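Local coordinates for glycosylation Associate Protein 1 (PDB 6OYC) that probably works with its partner proteins Gap2 and Gap3 in the glycosylation and accessory Sec-dependent secretion of a streptococcal surface adhesin, at residues Asp42-Glu47 and Gln505-Ile510; Ile230-Ser233 and Val237-Ala240; Gly244-Gly249 and Leu272-Ala277; Lys341-Leu344 and Asp348-Val351; Pro448-Ile453 and Gln471-Ala476. All blocks are in the same frame, centred on the assembly; numbering follows the deposited sequence.

Interaction 1 (Asp42-Glu47 and Gln505-Ile510); sequences DYAGKE and QLVERI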
# COMPACT_ATOMS: atom_id res chain seq x y z
N ASP A 42 1.51 -8.05 17.30
CA ASP A 42 0.32 -8.87 17.54
C ASP A 42 0.71 -10.33 17.75
O ASP A 42 0.30 -10.95 18.75
CB ASP A 42 -0.65 -8.76 16.35
CG ASP A 42 -1.54 -7.53 16.44
OD1 ASP A 42 -1.33 -6.71 17.36
OD2 ASP A 42 -2.44 -7.38 15.58
N TYR A 43 1.46 -10.91 16.81
CA TYR A 43 2.02 -12.24 16.97
C TYR A 43 2.73 -12.38 18.30
O TYR A 43 2.75 -13.47 18.89
CB TYR A 43 3.00 -12.55 15.84
CG TYR A 43 2.40 -12.70 14.46
CD1 TYR A 43 1.09 -13.14 14.30
CD2 TYR A 43 3.14 -12.42 13.32
CE1 TYR A 43 0.53 -13.29 13.04
CE2 TYR A 43 2.59 -12.55 12.06
CZ TYR A 43 1.29 -12.99 11.92
OH TYR A 43 0.74 -13.14 10.68
N ALA A 44 3.35 -11.30 18.78
CA ALA A 44 4.11 -11.32 20.01
C ALA A 44 3.23 -11.08 21.22
O ALA A 44 3.74 -11.08 22.35
CB ALA A 44 5.23 -10.28 19.97
N GLY A 45 1.94 -10.86 21.02
CA GLY A 45 1.03 -10.67 22.15
C GLY A 45 1.10 -9.33 22.83
O GLY A 45 0.56 -9.19 23.94
N LYS A 46 1.71 -8.31 22.22
CA LYS A 46 1.75 -6.99 22.83
C LYS A 46 0.43 -6.25 22.66
O LYS A 46 -0.29 -6.43 21.67
CB LYS A 46 2.89 -6.16 22.24
CG LYS A 46 4.25 -6.84 22.34
CD LYS A 46 4.42 -7.50 23.70
CE LYS A 46 5.84 -7.40 24.19
NZ LYS A 46 6.56 -8.69 24.12
N GLU A 47 0.11 -5.42 23.64
CA GLU A 47 -1.03 -4.52 23.54
C GLU A 47 -0.63 -3.33 22.68
O GLU A 47 0.42 -2.73 22.89
CB GLU A 47 -1.46 -4.06 24.93
CG GLU A 47 -2.96 -4.14 25.20
CD GLU A 47 -3.52 -5.55 25.11
OE1 GLU A 47 -4.42 -5.77 24.27
OE2 GLU A 47 -3.08 -6.44 25.87
N GLN A 505 11.06 -13.03 18.71
CA GLN A 505 12.41 -12.68 19.14
C GLN A 505 12.82 -11.31 18.62
O GLN A 505 13.50 -10.56 19.32
CB GLN A 505 13.39 -13.76 18.68
CG GLN A 505 13.20 -15.09 19.38
CD GLN A 505 12.29 -16.02 18.61
OE1 GLN A 505 11.54 -15.59 17.72
NE2 GLN A 505 12.33 -17.30 18.96
N LEU A 506 12.43 -10.98 17.40
CA LEU A 506 12.71 -9.65 16.87
C LEU A 506 12.05 -8.57 17.73
O LEU A 506 12.69 -7.58 18.11
CB LEU A 506 12.23 -9.58 15.42
CG LEU A 506 12.71 -8.41 14.57
CD1 LEU A 506 14.21 -8.22 14.72
CD2 LEU A 506 12.33 -8.65 13.13
N VAL A 507 10.77 -8.77 18.08
CA VAL A 507 10.05 -7.79 18.90
C VAL A 507 10.76 -7.59 20.23
O VAL A 507 10.95 -6.46 20.70
CB VAL A 507 8.60 -8.24 19.12
CG1 VAL A 507 7.95 -7.45 20.24
CG2 VAL A 507 7.79 -8.10 17.83
N GLU A 508 11.16 -8.70 20.86
CA GLU A 508 11.86 -8.61 22.14
C GLU A 508 13.21 -7.93 22.00
O GLU A 508 13.62 -7.17 22.88
CB GLU A 508 12.01 -10.01 22.73
CG GLU A 508 12.10 -10.01 24.24
CD GLU A 508 10.78 -9.63 24.90
OE1 GLU A 508 9.74 -9.63 24.20
OE2 GLU A 508 10.80 -9.34 26.12
N ARG A 509 13.91 -8.17 20.89
CA ARG A 509 15.18 -7.47 20.64
C ARG A 509 14.95 -5.97 20.52
O ARG A 509 15.69 -5.17 21.11
CB ARG A 509 15.85 -8.03 19.39
CG ARG A 509 17.14 -7.31 18.99
CD ARG A 509 17.94 -8.14 17.98
NE ARG A 509 18.29 -9.44 18.54
CZ ARG A 509 17.76 -10.60 18.15
NH1 ARG A 509 16.84 -10.62 17.18
NH2 ARG A 509 18.14 -11.73 18.72
N ILE A 510 13.95 -5.57 19.74
CA ILE A 510 13.59 -4.15 19.62
C ILE A 510 13.28 -3.59 21.00
O ILE A 510 13.81 -2.54 21.39
CB ILE A 510 12.39 -3.97 18.67
CG1 ILE A 510 12.78 -4.37 17.24
CG2 ILE A 510 11.89 -2.54 18.68
CD1 ILE A 510 11.57 -4.58 16.35
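The methyl group of A44 packs against the isopropyl end of V507, with A44 CB 3.9 Å from V507 CG1 and nearly as close to CG2, so that it faces both branches of the valine. Beside this apolar spot K46 reaches across from the same loop: its CG passes loosely by V507 CG1, and K46 NZ ends 3.3 Å from E508 OE1 in a salt bridge whose hydrogen bond is weak. The two charged chains cross at about a right angle. In E508 a chi1 of -153° swings CG away from the backbone N, and the chain then bends at chi2, which brings its carboxylate round to the lysine.

V507 is also covered by M40 and F41, and F41 touches K46 as well. A44 and K46 owe their places to the end of helix 33-43, where G45, at a phi of 76°, turns the chain out of the last turn and G45 N bonds to D42 O at 2.8 Å. This is a Schellman motif, ending a helix of the N-terminal Rossmann-like domain where it meets the C-terminal helix 505-512, a return of the chain's end to the first domain that is familiar from GT-B proteins.

Interaction 2 (Ile230-Ser233 and Val237-Ala240); sequences IIVS and VHNA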
# COMPACT_ATOMS: atom_id res chain seq x y z
N ILE A 230 5.69 4.93 21.99
CA ILE A 230 5.14 5.41 20.74
C ILE A 230 6.07 4.96 19.64
O ILE A 230 7.29 5.21 19.70
CB ILE A 230 4.98 6.94 20.75
CG1 ILE A 230 4.05 7.36 21.88
CG2 ILE A 230 4.42 7.42 19.43
CD1 ILE A 230 3.89 8.84 21.97
N ILE A 231 5.53 4.27 18.64
CA ILE A 231 6.29 3.85 17.47
C ILE A 231 5.83 4.71 16.32
O ILE A 231 4.66 4.68 15.92
CB ILE A 231 6.13 2.35 17.19
CG1 ILE A 231 6.62 1.55 18.41
CG2 ILE A 231 6.90 1.98 15.94
CD1 ILE A 231 6.14 0.12 18.52
N VAL A 232 6.75 5.53 15.80
CA VAL A 232 6.44 6.57 14.84
C VAL A 232 6.99 6.18 13.48
O VAL A 232 8.20 5.93 13.32
CB VAL A 232 7.00 7.94 15.26
CG1 VAL A 232 6.67 9.00 14.18
CG2 VAL A 232 6.44 8.35 16.62
N SER A 233 6.11 6.13 12.49
CA SER A 233 6.51 6.13 11.10
C SER A 233 7.25 7.42 10.77
O SER A 233 6.67 8.51 10.85
CB SER A 233 5.25 5.99 10.24
OG SER A 233 5.53 5.36 9.02
N VAL A 237 6.29 15.31 7.65
CA VAL A 237 5.00 16.00 7.81
C VAL A 237 4.50 15.94 9.26
O VAL A 237 3.65 16.75 9.64
CB VAL A 237 3.93 15.44 6.85
CG1 VAL A 237 4.43 15.50 5.39
CG2 VAL A 237 3.55 14.00 7.22
N HIS A 238 5.00 15.01 10.09
CA HIS A 238 4.52 14.96 11.46
C HIS A 238 5.59 14.79 12.55
O HIS A 238 5.25 14.84 13.73
CB HIS A 238 3.46 13.85 11.62
CG HIS A 238 3.98 12.47 11.38
ND1 HIS A 238 3.19 11.47 10.86
CD2 HIS A 238 5.20 11.92 11.59
CE1 HIS A 238 3.90 10.36 10.76
NE2 HIS A 238 5.12 10.60 11.21
N ASN A 239 6.85 14.58 12.19
CA ASN A 239 7.89 14.36 13.19
C ASN A 239 7.95 15.50 14.20
O ASN A 239 8.16 15.26 15.39
CB ASN A 239 9.25 14.21 12.51
CG ASN A 239 9.45 12.86 11.91
OD1 ASN A 239 8.68 11.93 12.15
ND2 ASN A 239 10.50 12.73 11.10
N ALA A 240 7.75 16.74 13.75
CA ALA A 240 8.02 17.88 14.61
C ALA A 240 7.04 17.95 15.78
O ALA A 240 7.45 18.21 16.91
CB ALA A 240 7.99 19.18 13.80
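H238 reaches back to the end of the preceding strand and gives its NE2 proton to the carbonyl oxygen of S233, a short bond of 2.6 Å between H238 NE2 and S233 O with an N-H...O angle of 155°. The oxygen lies at the ring edge, only 5° out of the imidazole plane, and the nitrogen sits nearly on the line of the C=O bond. Because chi1 is 64°, placing CG between the backbone N and the carbonyl carbon, the ring is folded toward the strand. The other ring nitrogen, ND1, is bonded to Y9 OH, so both nitrogens are engaged and the rotation of the buried ring is fixed.

Strand 229-233 and helix 239-242 belong to a beta-alpha-beta unit that continues into strand 250-255, and H238 stands at the N-cap position of that short helix. The contact therefore ties the C-terminal end of a strand in the parallel Rossmann-like sheet to the start of the helix that follows it.

Round this bond the packing is looser: V232 CG1 comes obliquely to the imidazole, 3.7 Å from H238 NE2, and the valine and the imidazole run antiparallel past one another. N239 barely touches: N239 OD1 is 4.1 Å from V232 CG1 and instead accepts a bond from N235 N. A sulfate ion, probably from the crystallisation liquor, lies about 5 Å from the N239 side chain.

Interaction 3 (Gly244-Gly249 and Leu272-Ala277); sequences GNTSKG and LSRADA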
# COMPACT_ATOMS: atom_id res chain seq x y z
N GLY A 244 9.07 16.00 18.60
CA GLY A 244 9.49 17.15 19.38
C GLY A 244 8.82 17.22 20.74
O GLY A 244 9.41 17.66 21.72
N ASN A 245 7.57 16.75 20.82
CA ASN A 245 6.77 16.85 22.03
C ASN A 245 6.76 15.54 22.82
O ASN A 245 5.74 15.21 23.43
CB ASN A 245 5.34 17.25 21.69
CG ASN A 245 5.25 18.51 20.84
OD1 ASN A 245 4.30 18.70 20.08
ND2 ASN A 245 6.24 19.40 20.98
N THR A 246 7.85 14.76 22.84
CA THR A 246 7.78 13.35 23.20
C THR A 246 8.21 13.04 24.64
O THR A 246 8.57 11.90 24.94
CB THR A 246 8.61 12.50 22.25
OG1 THR A 246 8.31 11.11 22.46
CG2 THR A 246 10.13 12.71 22.50
N SER A 247 8.17 14.02 25.55
CA SER A 247 8.72 13.75 26.87
C SER A 247 7.93 12.67 27.63
O SER A 247 8.50 12.06 28.54
CB SER A 247 8.79 15.04 27.68
OG SER A 247 10.04 15.68 27.48
N LYS A 248 6.68 12.39 27.25
CA LYS A 248 5.83 11.56 28.09
C LYS A 248 6.32 10.11 28.16
O LYS A 248 6.33 9.52 29.25
CB LYS A 248 4.38 11.60 27.59
CG LYS A 248 3.33 11.17 28.63
CD LYS A 248 1.93 11.72 28.29
CE LYS A 248 0.86 11.32 29.32
NZ LYS A 248 0.40 12.40 30.26
N GLY A 249 6.73 9.52 27.04
CA GLY A 249 7.10 8.11 27.12
C GLY A 249 8.32 7.66 26.33
O GLY A 249 9.24 8.45 26.07
N LEU A 272 16.20 12.12 15.72
CA LEU A 272 16.98 10.92 16.00
C LEU A 272 17.47 10.90 17.44
O LEU A 272 17.53 9.83 18.07
CB LEU A 272 18.17 10.81 15.05
CG LEU A 272 17.84 10.76 13.56
CD1 LEU A 272 19.07 10.41 12.78
CD2 LEU A 272 16.72 9.76 13.29
N SER A 273 17.84 12.06 17.98
CA SER A 273 18.33 12.11 19.34
C SER A 273 17.23 11.85 20.35
O SER A 273 17.53 11.52 21.50
CB SER A 273 19.00 13.46 19.64
OG SER A 273 18.03 14.49 19.72
N ARG A 274 15.96 11.96 19.95
CA ARG A 274 14.87 11.66 20.86
C ARG A 274 14.42 10.20 20.79
O ARG A 274 13.59 9.79 21.60
CB ARG A 274 13.68 12.60 20.58
CG ARG A 274 13.88 13.95 21.24
CD ARG A 274 12.98 15.03 20.68
NE ARG A 274 13.20 16.30 21.37
CZ ARG A 274 14.16 17.17 21.07
NH1 ARG A 274 14.99 16.93 20.06
NH2 ARG A 274 14.29 18.29 21.75
N ALA A 275 14.95 9.41 19.87
CA ALA A 275 14.54 8.02 19.77
C ALA A 275 15.22 7.18 20.85
O ALA A 275 16.42 7.31 21.09
CB ALA A 275 14.87 7.46 18.39
N ASP A 276 14.45 6.31 21.50
CA ASP A 276 15.07 5.27 22.30
C ASP A 276 15.61 4.13 21.43
O ASP A 276 16.56 3.46 21.85
CB ASP A 276 14.09 4.73 23.34
CG ASP A 276 13.64 5.81 24.33
OD1 ASP A 276 14.44 6.17 25.22
OD2 ASP A 276 12.49 6.32 24.20
N ALA A 277 15.04 3.92 20.24
CA ALA A 277 15.56 2.96 19.27
C ALA A 277 15.07 3.34 17.88
O ALA A 277 14.06 4.05 17.72
CB ALA A 277 15.15 1.52 19.60
O HOH W 1 11.89 9.35 24.60
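T246 sets its CG2 methyl against the aliphatic part of R274, with T246 CG2 4.0 Å from R274 CB and almost equally far from CG and CD. The methyl thus rests on the aliphatic part of the arginine chain and not on its charged end, the two side chains crossing at a slant. A chi1 of -168° turns OG1 anti to the T246 backbone N and leaves CG2 between that N and the carbonyl carbon, pointed at the arginine. R274 runs extended from CG to NE, which carries the guanidinium past the threonine to the level of G244. There R274 NE is 4.0 Å from G244 O, a loose approach that is oblique to the guanidinium plane; the stronger polar partner of this group is S270 O, to which NH1 is bonded.

At the other end of the contact, D276 turns its carboxylate toward G249, but D276 OD2 and G249 O are 4.3 Å apart, and a water bridges them. It lies 3.2 Å from G249 O and 3.1 Å from D276 OD2, and can donate to either, but cannot serve every acceptor near it at once. OD2 is held more directly by L251 N, which fixes the carboxylate at the start of the neighbouring strand.

This is a sparse surface contact on the first parallel sheet's domain: the loop between helix 239-242 and strand 250-255 lies beside the chain that leaves helix 269-273 for strand 277-280, and T246 and D276 both also touch strand 250-255.

Interaction 4 (Lys341-Leu344 and Asp348-Val351); sequences KVML and DIKV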
# COMPACT_ATOMS: atom_id res chain seq x y z
N LYS A 341 13.45 -21.43 -25.33
CA LYS A 341 14.38 -22.55 -25.25
C LYS A 341 14.09 -23.44 -24.04
O LYS A 341 14.03 -24.67 -24.18
CB LYS A 341 15.82 -22.03 -25.19
CG LYS A 341 16.43 -21.70 -26.56
CD LYS A 341 17.94 -21.70 -26.49
CE LYS A 341 18.53 -20.39 -27.03
NZ LYS A 341 18.33 -20.19 -28.49
N VAL A 342 13.92 -22.85 -22.85
CA VAL A 342 13.68 -23.69 -21.68
C VAL A 342 12.31 -24.34 -21.75
O VAL A 342 12.09 -25.41 -21.16
CB VAL A 342 13.85 -22.89 -20.37
CG1 VAL A 342 15.09 -22.00 -20.43
CG2 VAL A 342 12.60 -22.10 -20.04
N MET A 343 11.36 -23.73 -22.47
CA MET A 343 10.00 -24.24 -22.49
C MET A 343 9.85 -25.42 -23.44
O MET A 343 9.08 -26.34 -23.15
CB MET A 343 9.03 -23.12 -22.87
CG MET A 343 8.56 -22.32 -21.66
SD MET A 343 7.69 -20.82 -22.10
CE MET A 343 6.07 -21.47 -22.55
N LEU A 344 10.56 -25.40 -24.57
CA LEU A 344 10.59 -26.59 -25.42
C LEU A 344 11.21 -27.76 -24.69
O LEU A 344 10.78 -28.91 -24.87
CB LEU A 344 11.35 -26.32 -26.72
CG LEU A 344 10.83 -25.27 -27.69
CD1 LEU A 344 11.98 -24.89 -28.56
CD2 LEU A 344 9.68 -25.80 -28.53
N ASP A 348 6.04 -28.52 -18.79
CA ASP A 348 5.31 -28.12 -17.60
C ASP A 348 5.50 -26.65 -17.24
O ASP A 348 4.72 -26.10 -16.45
CB ASP A 348 5.71 -29.02 -16.42
CG ASP A 348 5.14 -30.43 -16.54
OD1 ASP A 348 4.23 -30.64 -17.37
OD2 ASP A 348 5.61 -31.33 -15.82
N ILE A 349 6.50 -25.99 -17.82
CA ILE A 349 6.73 -24.57 -17.55
C ILE A 349 5.67 -23.74 -18.25
O ILE A 349 5.36 -23.95 -19.43
CB ILE A 349 8.14 -24.16 -18.01
CG1 ILE A 349 9.20 -24.80 -17.12
CG2 ILE A 349 8.27 -22.66 -18.02
CD1 ILE A 349 10.59 -24.65 -17.65
N LYS A 350 5.08 -22.80 -17.50
CA LYS A 350 4.18 -21.80 -18.03
C LYS A 350 4.67 -20.43 -17.57
O LYS A 350 5.28 -20.31 -16.51
CB LYS A 350 2.74 -22.04 -17.57
CG LYS A 350 2.25 -23.45 -17.89
CD LYS A 350 0.76 -23.60 -17.63
CE LYS A 350 0.23 -24.95 -18.10
NZ LYS A 350 -1.20 -25.14 -17.71
N VAL A 351 4.42 -19.40 -18.38
CA VAL A 351 4.90 -18.06 -18.05
C VAL A 351 3.70 -17.12 -17.95
O VAL A 351 2.92 -16.98 -18.90
CB VAL A 351 5.93 -17.54 -19.06
CG1 VAL A 351 6.36 -16.09 -18.69
CG2 VAL A 351 7.15 -18.46 -19.13
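M343 and V342 of helix 329-344 pack on I349 and V351 of strand 349-354, the helix and second strand of a beta-alpha-beta unit that begins with strand 318-323. The unit belongs to the second parallel sheet, and only three residues separate the two segments, so a short turn brings the strand directly back alongside the end of the helix.

The contact across the segments is apolar, and all four touching residues are buried. I349 meets the helix with two branches. I349 CG2, anti to the backbone N, rests 3.7 Å from M343 CG, while I349 CD1 extends to V342 and lies 4.0 Å from V342 CG2, the two side chains crossing at about a right angle. I349 CD1 also comes 3.9 Å from V342 O. From I349 the methionine leads on along the strand to V351, whose side chain points to the same side, and both strand residues are crossed obliquely. L406 of the adjoining strand touches both M343 and V351, while I320 touches I349.

Polar ties come from outside the two segments. R405 bridges the backbones of both, with NH2 bonded to M343 O and NE to I349 O, and K350, on the other side of the strand, forms a salt bridge with D317.

In the methionine, chi2 near 180° carries M343 SD out to 3.8 Å from V351 CG2, and the bend at chi3 (78°) turns M343 CE back to 4.0 Å from I349 O.

Interaction 5 (Pro448-Ile453 and Gln471-Ala476); sequences PQINTI and QELEKA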
# COMPACT_ATOMS: atom_id res chain seq x y z
N PRO A 448 11.48 -18.57 -5.10
CA PRO A 448 12.80 -18.02 -5.44
C PRO A 448 12.71 -16.96 -6.54
O PRO A 448 11.83 -17.02 -7.41
CB PRO A 448 13.58 -19.26 -5.92
CG PRO A 448 12.50 -20.15 -6.54
CD PRO A 448 11.26 -19.92 -5.67
N GLN A 449 13.62 -16.00 -6.49
CA GLN A 449 13.59 -14.84 -7.39
C GLN A 449 14.82 -14.77 -8.27
O GLN A 449 15.95 -14.90 -7.79
CB GLN A 449 13.50 -13.53 -6.60
CG GLN A 449 12.33 -13.45 -5.69
CD GLN A 449 12.50 -12.32 -4.71
OE1 GLN A 449 12.48 -11.14 -5.08
NE2 GLN A 449 12.70 -12.67 -3.45
N ILE A 450 14.63 -14.48 -9.55
CA ILE A 450 15.74 -14.25 -10.47
C ILE A 450 15.83 -12.75 -10.75
O ILE A 450 14.89 -12.16 -11.29
CB ILE A 450 15.60 -15.04 -11.77
CG1 ILE A 450 15.61 -16.55 -11.51
CG2 ILE A 450 16.73 -14.65 -12.74
CD1 ILE A 450 15.39 -17.39 -12.76
N ASN A 451 16.97 -12.16 -10.41
CA ASN A 451 17.27 -10.75 -10.63
C ASN A 451 18.55 -10.62 -11.46
O ASN A 451 19.32 -11.57 -11.59
CB ASN A 451 17.41 -9.99 -9.29
CG ASN A 451 16.24 -10.24 -8.33
OD1 ASN A 451 16.44 -10.63 -7.19
ND2 ASN A 451 15.01 -10.03 -8.80
N THR A 452 18.77 -9.44 -12.03
CA THR A 452 20.06 -9.12 -12.63
C THR A 452 20.93 -8.26 -11.73
O THR A 452 22.02 -7.86 -12.15
CB THR A 452 19.88 -8.39 -13.96
OG1 THR A 452 19.01 -7.26 -13.77
CG2 THR A 452 19.31 -9.31 -15.00
N ILE A 453 20.48 -7.94 -10.52
CA ILE A 453 21.22 -7.07 -9.62
C ILE A 453 21.18 -7.67 -8.23
O ILE A 453 20.31 -8.48 -7.89
CB ILE A 453 20.64 -5.64 -9.58
CG1 ILE A 453 19.33 -5.63 -8.77
CG2 ILE A 453 20.38 -5.13 -10.98
CD1 ILE A 453 18.65 -4.30 -8.72
N GLN A 471 20.47 -14.27 -21.30
CA GLN A 471 20.55 -15.65 -21.77
C GLN A 471 20.88 -16.62 -20.64
O GLN A 471 20.62 -17.82 -20.75
CB GLN A 471 21.56 -15.77 -22.93
CG GLN A 471 22.93 -16.33 -22.58
CD GLN A 471 23.83 -16.51 -23.82
OE1 GLN A 471 23.42 -17.12 -24.82
NE2 GLN A 471 25.05 -15.98 -23.75
N GLU A 472 21.41 -16.11 -19.53
CA GLU A 472 21.62 -16.96 -18.36
C GLU A 472 20.30 -17.44 -17.74
O GLU A 472 20.32 -18.36 -16.92
CB GLU A 472 22.47 -16.20 -17.36
CG GLU A 472 23.33 -17.04 -16.45
CD GLU A 472 24.18 -16.18 -15.52
OE1 GLU A 472 24.36 -14.97 -15.84
OE2 GLU A 472 24.64 -16.70 -14.47
N LEU A 473 19.15 -16.85 -18.12
CA LEU A 473 17.86 -17.45 -17.78
C LEU A 473 17.80 -18.92 -18.19
O LEU A 473 17.14 -19.72 -17.52
CB LEU A 473 16.72 -16.71 -18.47
CG LEU A 473 16.29 -15.35 -17.91
CD1 LEU A 473 15.21 -14.73 -18.81
CD2 LEU A 473 15.83 -15.47 -16.46
N GLU A 474 18.48 -19.27 -19.30
CA GLU A 474 18.50 -20.65 -19.77
C GLU A 474 19.20 -21.58 -18.80
O GLU A 474 19.01 -22.80 -18.87
CB GLU A 474 19.17 -20.73 -21.15
CG GLU A 474 18.30 -20.25 -22.30
CD GLU A 474 19.11 -19.94 -23.55
OE1 GLU A 474 18.99 -18.81 -24.08
OE2 GLU A 474 19.86 -20.83 -24.00
N LYS A 475 20.01 -21.03 -17.89
CA LYS A 475 20.58 -21.79 -16.78
C LYS A 475 19.78 -21.62 -15.50
O LYS A 475 19.51 -22.60 -14.80
CB LYS A 475 22.03 -21.35 -16.56
CG LYS A 475 22.79 -22.10 -15.48
CD LYS A 475 24.25 -21.64 -15.41
CE LYS A 475 25.04 -22.36 -14.30
NZ LYS A 475 26.52 -22.08 -14.35
N ALA A 476 19.36 -20.38 -15.21
CA ALA A 476 18.72 -20.08 -13.94
C ALA A 476 17.33 -20.71 -13.83
O ALA A 476 16.94 -21.16 -12.75
CB ALA A 476 18.65 -18.56 -13.76
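I450 pushes its side chain from strand 449-451 against one side of helix 473-481, where it meets L473 and A476, and these apolar touches make up the whole direct contact. The closer one is end-on: I450 CD1 reaches 3.6 Å from A476 CB and also nears the A476 carbonyl carbon. The other uses the second branch of the isoleucine, with I450 CG2 3.9 Å from L473 CD2. With chi1 at -63°, I450 CG2 lies opposite the backbone N and is turned to L473, while CG1 carries CD1 toward A476. The L473 side chain does not set out straight at the strand, but its end comes nearer, and CD2 approaches both methyls of I450 as the two side chains cross at a slant. Three residues apart, L473 and A476 present their side chains on the same flank of the helix, and I450 fits against both.

The hydrogen bonds here shape each segment separately. E472 O takes two backbone donors, A476 N at 2.8 Å and K475 N at 2.9 Å, and E474 N bonds to Q471 O; these bonds hold the turns that carry L473 and A476. E472 OE1 accepts from E468 N just before them. On the strand side I450 is bonded through its backbone to I427 and D429 of the neighbouring strand region.

The pair lies in the second parallel sheet's domain. Strand 449-451 runs between strands 426-428 and 464-466; L426 also touches I450, I428 touches L473, and Y465 touches A476, while S338 of helix 329-344 packs on L473.

How the interactions relate
The contacts divide between the two parallel-sheet domains of this GT-B-like chain. Interactions 1, 2 and 3 gather round the first: the centres of 2 and 3 are 10 Å apart and their segments adjoin in sequence, while interaction 1 lies 20 Å from each between centres. Interactions 4 and 5 serve the second sheet, with centres 14 Å apart, and they touch, V342 CG1 packing 3.7 Å from E474 CA. Interaction 1 closes a loop of chain that contains all the others, although interaction 4 is 43 Å from it between centres. The centres of interactions 3 and 4 are 55 Å apart. A sulfate ion lies about 5 Å from the side chain of N239 in interaction 2.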